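Local coordinates for protein split-Soret cytochrome c (PDB 1H21) that carries two c-type haems and one iron-sulfur cluster, probably [2Fe-2S], per subunit in a haem-linked homodimer, and may take part in sulfate reduction, at residues G47-I52 with N65-A70; G54-G57 with P63-Q66. One frame throughout, in Å; residues are numbered along the deposited sequence.

Contact 1 (G47-I52 with N65-A70); sequences GAFYSI and NQFPFA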
ATOM      1  N   GLY A  47       5.958   3.943 -12.540  1.00 31.73           N
ATOM      2  CA  GLY A  47       7.049   3.362 -13.304  1.00 31.16           C
ATOM      3  C   GLY A  47       7.097   1.838 -13.275  1.00 31.72           C
ATOM      4  O   GLY A  47       7.196   1.204 -14.322  1.00 34.17           O
ATOM      5  N   ALA A  48       7.018   1.246 -12.088  1.00 30.27           N
ATOM      6  CA  ALA A  48       7.065  -0.198 -11.961  1.00 30.75           C
ATOM      7  C   ALA A  48       5.850  -0.852 -12.597  1.00 33.46           C
ATOM      8  O   ALA A  48       5.982  -1.793 -13.380  1.00 36.90           O
ATOM      9  CB  ALA A  48       7.169  -0.599 -10.505  1.00 30.01           C
ATOM     10  N   PHE A  49       4.658  -0.364 -12.273  1.00 36.45           N
ATOM     11  CA  PHE A  49       3.448  -0.961 -12.836  1.00 35.38           C
ATOM     12  C   PHE A  49       3.514  -0.925 -14.356  1.00 35.52           C
ATOM     13  O   PHE A  49       3.379  -1.941 -15.033  1.00 34.12           O
ATOM     14  CB  PHE A  49       2.187  -0.234 -12.373  1.00 33.37           C
ATOM     15  CG  PHE A  49       0.936  -0.927 -12.788  1.00 27.57           C
ATOM     16  CD1 PHE A  49       0.422  -1.967 -12.023  1.00 23.00           C
ATOM     17  CD2 PHE A  49       0.307  -0.591 -13.985  1.00 26.80           C
ATOM     18  CE1 PHE A  49      -0.713  -2.687 -12.443  1.00 21.02           C
ATOM     19  CE2 PHE A  49      -0.827  -1.291 -14.423  1.00 23.36           C
ATOM     20  CZ  PHE A  49      -1.339  -2.348 -13.645  1.00 22.00           C
ATOM     21  N   TYR A  50       3.750   0.258 -14.892  1.00 36.43           N
ATOM     22  CA  TYR A  50       3.836   0.385 -16.329  1.00 37.19           C
ATOM     23  C   TYR A  50       4.899  -0.515 -16.964  1.00 36.69           C
ATOM     24  O   TYR A  50       4.623  -1.169 -17.965  1.00 36.14           O
ATOM     25  CB  TYR A  50       4.076   1.828 -16.739  1.00 39.15           C
ATOM     26  CG  TYR A  50       3.931   2.026 -18.227  1.00 42.49           C
ATOM     27  CD1 TYR A  50       2.730   2.473 -18.765  1.00 42.74           C
ATOM     28  CD2 TYR A  50       4.991   1.767 -19.102  1.00 44.74           C
ATOM     29  CE1 TYR A  50       2.582   2.665 -20.135  1.00 43.38           C
ATOM     30  CE2 TYR A  50       4.850   1.953 -20.480  1.00 44.39           C
ATOM     31  CZ  TYR A  50       3.638   2.405 -20.980  1.00 44.49           C
ATOM     32  OH  TYR A  50       3.474   2.641 -22.321  1.00 48.53           O
ATOM     33  N   SER A  51       6.082  -0.605 -16.367  1.00 35.34           N
ATOM     34  CA  SER A  51       7.115  -1.434 -16.963  1.00 33.53           C
ATOM     35  C   SER A  51       6.656  -2.884 -17.155  1.00 35.86           C
ATOM     36  O   SER A  51       7.250  -3.636 -17.922  1.00 39.82           O
ATOM     37  CB  SER A  51       8.421  -1.366 -16.160  1.00 30.45           C
ATOM     38  OG  SER A  51       8.352  -2.102 -14.964  1.00 32.64           O
ATOM     39  N   ILE A  52       5.568  -3.263 -16.500  1.00 35.38           N
ATOM     40  CA  ILE A  52       5.075  -4.625 -16.613  1.00 33.86           C
ATOM     41  C   ILE A  52       3.843  -4.722 -17.499  1.00 35.72           C
ATOM     42  O   ILE A  52       3.869  -5.357 -18.554  1.00 37.94           O
ATOM     43  CB  ILE A  52       4.816  -5.224 -15.212  1.00 31.60           C
ATOM     44  CG1 ILE A  52       6.163  -5.537 -14.548  1.00 29.33           C
ATOM     45  CG2 ILE A  52       3.896  -6.428 -15.297  1.00 31.21           C
ATOM     46  CD1 ILE A  52       6.072  -6.173 -13.190  1.00 28.67           C
ATOM     47  N   ASN A  65      -3.295  -2.607 -22.677  1.00 40.11           N
ATOM     48  CA  ASN A  65      -3.230  -1.208 -23.058  1.00 41.70           C
ATOM     49  C   ASN A  65      -4.488  -0.361 -22.804  1.00 40.96           C
ATOM     50  O   ASN A  65      -4.567   0.812 -23.232  1.00 41.52           O
ATOM     51  CB  ASN A  65      -2.713  -1.063 -24.504  1.00 45.27           C
ATOM     52  CG  ASN A  65      -3.782  -1.353 -25.572  1.00 44.41           C
ATOM     53  OD1 ASN A  65      -4.817  -2.008 -25.324  1.00 37.39           O
ATOM     54  ND2 ASN A  65      -3.520  -0.858 -26.781  1.00 39.30           N
ATOM     55  N   GLN A  66      -5.454  -0.933 -22.088  1.00 38.58           N
ATOM     56  CA  GLN A  66      -6.688  -0.208 -21.763  1.00 39.93           C
ATOM     57  C   GLN A  66      -6.667   0.261 -20.301  1.00 43.17           C
ATOM     58  O   GLN A  66      -7.613   0.903 -19.827  1.00 42.92           O
ATOM     59  CB  GLN A  66      -7.920  -1.098 -21.989  1.00 38.50           C
ATOM     60  CG  GLN A  66      -8.148  -1.544 -23.427  1.00 39.84           C
ATOM     61  CD  GLN A  66      -8.326  -0.384 -24.385  1.00 41.96           C
ATOM     62  OE1 GLN A  66      -9.306   0.370 -24.314  1.00 41.09           O
ATOM     63  NE2 GLN A  66      -7.372  -0.233 -25.297  1.00 44.11           N
ATOM     64  N   PHE A  67      -5.599  -0.085 -19.580  1.00 42.96           N
ATOM     65  CA  PHE A  67      -5.464   0.271 -18.170  1.00 40.23           C
ATOM     66  C   PHE A  67      -5.176   1.760 -17.899  1.00 41.06           C
ATOM     67  O   PHE A  67      -4.391   2.400 -18.621  1.00 43.35           O
ATOM     68  CB  PHE A  67      -4.377  -0.593 -17.525  1.00 33.24           C
ATOM     69  CG  PHE A  67      -4.417  -0.590 -16.034  1.00 33.30           C
ATOM     70  CD1 PHE A  67      -5.118  -1.584 -15.346  1.00 33.88           C
ATOM     71  CD2 PHE A  67      -3.756   0.404 -15.309  1.00 33.64           C
ATOM     72  CE1 PHE A  67      -5.161  -1.594 -13.953  1.00 32.57           C
ATOM     73  CE2 PHE A  67      -3.787   0.412 -13.923  1.00 32.72           C
ATOM     74  CZ  PHE A  67      -4.491  -0.593 -13.236  1.00 33.82           C
ATOM     75  N   PRO A  68      -5.868   2.350 -16.901  1.00 39.72           N
ATOM     76  CA  PRO A  68      -5.673   3.765 -16.530  1.00 39.06           C
ATOM     77  C   PRO A  68      -4.371   3.883 -15.698  1.00 37.99           C
ATOM     78  O   PRO A  68      -4.412   4.062 -14.479  1.00 39.44           O
ATOM     79  CB  PRO A  68      -6.934   4.075 -15.706  1.00 35.23           C
ATOM     80  CG  PRO A  68      -7.305   2.742 -15.102  1.00 31.42           C
ATOM     81  CD  PRO A  68      -7.036   1.760 -16.206  1.00 34.36           C
ATOM     82  N   PHE A  69      -3.228   3.812 -16.373  1.00 32.95           N
ATOM     83  CA  PHE A  69      -1.917   3.806 -15.712  1.00 32.54           C
ATOM     84  C   PHE A  69      -1.612   4.829 -14.637  1.00 29.85           C
ATOM     85  O   PHE A  69      -1.070   4.486 -13.590  1.00 28.86           O
ATOM     86  CB  PHE A  69      -0.781   3.797 -16.745  1.00 32.62           C
ATOM     87  CG  PHE A  69      -0.812   2.612 -17.655  1.00 30.90           C
ATOM     88  CD1 PHE A  69      -1.234   2.744 -18.973  1.00 33.37           C
ATOM     89  CD2 PHE A  69      -0.494   1.353 -17.186  1.00 32.06           C
ATOM     90  CE1 PHE A  69      -1.339   1.644 -19.791  1.00 28.66           C
ATOM     91  CE2 PHE A  69      -0.598   0.242 -18.011  1.00 29.18           C
ATOM     92  CZ  PHE A  69      -1.019   0.388 -19.305  1.00 26.52           C
ATOM     93  N   ALA A  70      -1.966   6.080 -14.881  1.00 30.13           N
ATOM     94  CA  ALA A  70      -1.693   7.132 -13.914  1.00 28.44           C
ATOM     95  C   ALA A  70      -2.359   6.879 -12.566  1.00 32.50           C
ATOM     96  O   ALA A  70      -1.992   7.513 -11.579  1.00 35.14           O
ATOM     97  CB  ALA A  70      -2.083   8.462 -14.449  1.00 24.56           C
TER

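Contact 2 (G54-G57 with P63-Q66); sequences GLMG and PYNQ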
ATOM      1  N   GLY A  54       2.353  -2.021 -18.810  1.00 33.53           N
ATOM      2  CA  GLY A  54       2.481  -1.012 -19.847  1.00 35.29           C
ATOM      3  C   GLY A  54       3.232  -1.574 -21.048  1.00 37.68           C
ATOM      4  O   GLY A  54       2.848  -1.328 -22.198  1.00 39.39           O
ATOM      5  N   LEU A  55       4.308  -2.312 -20.789  1.00 36.16           N
ATOM      6  CA  LEU A  55       5.074  -2.915 -21.872  1.00 36.84           C
ATOM      7  C   LEU A  55       4.288  -4.046 -22.534  1.00 36.60           C
ATOM      8  O   LEU A  55       4.404  -4.253 -23.734  1.00 40.24           O
ATOM      9  CB  LEU A  55       6.443  -3.398 -21.393  1.00 37.38           C
ATOM     10  CG  LEU A  55       7.380  -2.273 -20.954  1.00 34.01           C
ATOM     11  CD1 LEU A  55       8.741  -2.867 -20.799  1.00 34.93           C
ATOM     12  CD2 LEU A  55       7.407  -1.142 -21.974  1.00 32.69           C
ATOM     13  N   MET A  56       3.489  -4.781 -21.767  1.00 38.58           N
ATOM     14  CA  MET A  56       2.657  -5.832 -22.355  1.00 40.58           C
ATOM     15  C   MET A  56       1.613  -5.168 -23.276  1.00 43.41           C
ATOM     16  O   MET A  56       1.206  -5.746 -24.282  1.00 46.04           O
ATOM     17  CB  MET A  56       1.933  -6.660 -21.279  1.00 37.24           C
ATOM     18  CG  MET A  56       2.833  -7.569 -20.487  1.00 35.51           C
ATOM     19  SD  MET A  56       1.854  -8.763 -19.602  1.00 40.73           S
ATOM     20  CE  MET A  56       3.101  -9.456 -18.473  1.00 31.33           C
ATOM     21  N   GLY A  57       1.190  -3.954 -22.931  1.00 42.44           N
ATOM     22  CA  GLY A  57       0.218  -3.246 -23.747  1.00 44.64           C
ATOM     23  C   GLY A  57       0.794  -2.786 -25.080  1.00 46.49           C
ATOM     24  O   GLY A  57       0.131  -2.911 -26.113  1.00 48.76           O
ATOM     25  N   PRO A  63      -5.934  -6.622 -23.302  1.00 36.64           N
ATOM     26  CA  PRO A  63      -6.581  -5.615 -22.447  1.00 36.96           C
ATOM     27  C   PRO A  63      -5.567  -4.686 -21.755  1.00 38.96           C
ATOM     28  O   PRO A  63      -5.917  -3.572 -21.336  1.00 38.62           O
ATOM     29  CB  PRO A  63      -7.347  -6.479 -21.441  1.00 29.87           C
ATOM     30  CG  PRO A  63      -6.443  -7.639 -21.266  1.00 30.77           C
ATOM     31  CD  PRO A  63      -6.013  -7.957 -22.675  1.00 31.92           C
ATOM     32  N   TYR A  64      -4.312  -5.142 -21.709  1.00 38.39           N
ATOM     33  CA  TYR A  64      -3.199  -4.430 -21.087  1.00 36.86           C
ATOM     34  C   TYR A  64      -3.160  -2.949 -21.405  1.00 40.11           C
ATOM     35  O   TYR A  64      -3.028  -2.120 -20.509  1.00 43.93           O
ATOM     36  CB  TYR A  64      -1.861  -5.063 -21.505  1.00 34.42           C
ATOM     37  CG  TYR A  64      -1.937  -6.561 -21.654  1.00 32.42           C
ATOM     38  CD1 TYR A  64      -2.098  -7.144 -22.906  1.00 33.31           C
ATOM     39  CD2 TYR A  64      -1.908  -7.390 -20.546  1.00 30.36           C
ATOM     40  CE1 TYR A  64      -2.241  -8.514 -23.046  1.00 31.11           C
ATOM     41  CE2 TYR A  64      -2.050  -8.762 -20.677  1.00 30.89           C
ATOM     42  CZ  TYR A  64      -2.218  -9.311 -21.928  1.00 30.28           C
ATOM     43  OH  TYR A  64      -2.390 -10.668 -22.045  1.00 38.06           O
ATOM     44  N   ASN A  65      -3.295  -2.607 -22.677  1.00 40.11           N
ATOM     45  CA  ASN A  65      -3.230  -1.208 -23.058  1.00 41.70           C
ATOM     46  C   ASN A  65      -4.488  -0.361 -22.804  1.00 40.96           C
ATOM     47  O   ASN A  65      -4.567   0.812 -23.232  1.00 41.52           O
ATOM     48  CB  ASN A  65      -2.713  -1.063 -24.504  1.00 45.27           C
ATOM     49  CG  ASN A  65      -3.782  -1.353 -25.572  1.00 44.41           C
ATOM     50  OD1 ASN A  65      -4.817  -2.008 -25.324  1.00 37.39           O
ATOM     51  ND2 ASN A  65      -3.520  -0.858 -26.781  1.00 39.30           N
ATOM     52  N   GLN A  66      -5.454  -0.933 -22.088  1.00 38.58           N
ATOM     53  CA  GLN A  66      -6.688  -0.208 -21.763  1.00 39.93           C
ATOM     54  C   GLN A  66      -6.667   0.261 -20.301  1.00 43.17           C
ATOM     55  O   GLN A  66      -7.613   0.903 -19.827  1.00 42.92           O
ATOM     56  CB  GLN A  66      -7.920  -1.098 -21.989  1.00 38.50           C
ATOM     57  CG  GLN A  66      -8.148  -1.544 -23.427  1.00 39.84           C
ATOM     58  CD  GLN A  66      -8.326  -0.384 -24.385  1.00 41.96           C
ATOM     59  OE1 GLN A  66      -9.306   0.370 -24.314  1.00 41.09           O
ATOM     60  NE2 GLN A  66      -7.372  -0.233 -25.297  1.00 44.11           N
TER

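Contact 1 (G47-I52 with N65-A70)
Tyr50, whose ring presses against Phe69, has its hydroxyl held twice: OH is hydrogen-bonded to Glu58 OE2 about two turns further along helix 44-60 and to the backbone N of Phe10 of the second subunit. From that anchored end the Tyr50 ring turns its edge toward the face of Phe69, an edge-to-face pair with planes at 67°, in which CD1 lies 3.7 Å from Phe69 CG. The opposite face of the Phe69 ring is met by the carbonyl oxygen of Phe67, so this ring is clamped between the helix and its own chain. Phe49 reaches the same ring in its plane, bringing CD2 to 3.8 Å from Phe69 CD2. With CG anti to the backbone N (chi1 -173°), Phe49 projects off helix 44-60 far enough to put CE2 3.5 Å from Phe67 CE2; the two rings are inclined at 33°, centroids 4.6 Å apart. In this fold of helices and loops, without strands, the contact closes a loop back onto the helix that precedes it, whose first residue, Cys44, is a probable cluster ligand whose side chain is about 9 Å from that of Phe49. An inverse gamma turn centred on Pro68, with a weak bond from Phe69 N to Phe67 O, turns both phenylalanines toward the helix, while Pro68 CD lies on the Phe67 face opposite Phe49. Earlier in the loop, Gln66 NE2 donates a nearly straight 3.1 Å bond to Asn65 OD1, approaching from above the carbonyl plane. Leu72 touches both Phe49 and Phe67, and Thr95 and Leu98 of helix 87-99 also touch Phe49. Phe67 further meets Phe67 of the second subunit, which places this aromatic cluster against the dimer interface.

Contact 2 (G54-G57 with P63-Q66)
Met56 puts CB over one face of the Tyr64 ring, and the backbone of Gly57 fills in beside it. CB of Met56 is 3.9 Å from CG of Tyr64; this CB sits 26° off the ring normal, a CH-pi contact. Because the Met56 chain runs extended beyond CG, its sulfur travels along the ring and arrives obliquely, with SD 4.0 Å from Tyr64 CE2, a Met-aromatic contact. Next to the ring, Tyr64 CB comes to 3.5 Å from Gly57 N. With no side chain on Gly57, the two backbones come very near each other: Gly57 CA is 3.7 Å from Asn65 N, and Asn65 CB packs against the same carbon.

Further out, Pro63, preceded by a cis peptide, lays CD over the ring face opposite Met56, and its carbonyl accepts Gln66 N at 2.8 Å, closing the 3-10 turn that presents Tyr64 and Asn65 to the helix. The ring is also met edge-to-face by Trp19 and touched by His22 and Phe99, while its hydroxyl is hydrogen-bonded to the carbonyl oxygen of Lys20. No hydrogen bond joins the two segments themselves. Cohesion across them therefore comes from dispersion and from C-H and sulfur against an aromatic face, with the polar end of Tyr64 engaged by the N-terminal part of the chain.

Running from the N terminus, helix 44-60 supplies the first half of both contacts, 47-52 and then 54-57, and the chain turns back to supply 63-66 and 65-70. The order is reversed on the return, so the two are nested without crossing: contact 2 closes the short turn at the helix end, and contact 1 closes the wider loop around it. Their return segments share Asn65 and Gln66. Along the helix, Leu55 N and Tyr50 O are 3.1 Å apart, a probable hydrogen bond, while Phe69 packs on Gly54 and the Tyr64 carbonyl. Together the two contacts tie the loop before helix 87-99 to helix 44-60, beside the second subunit.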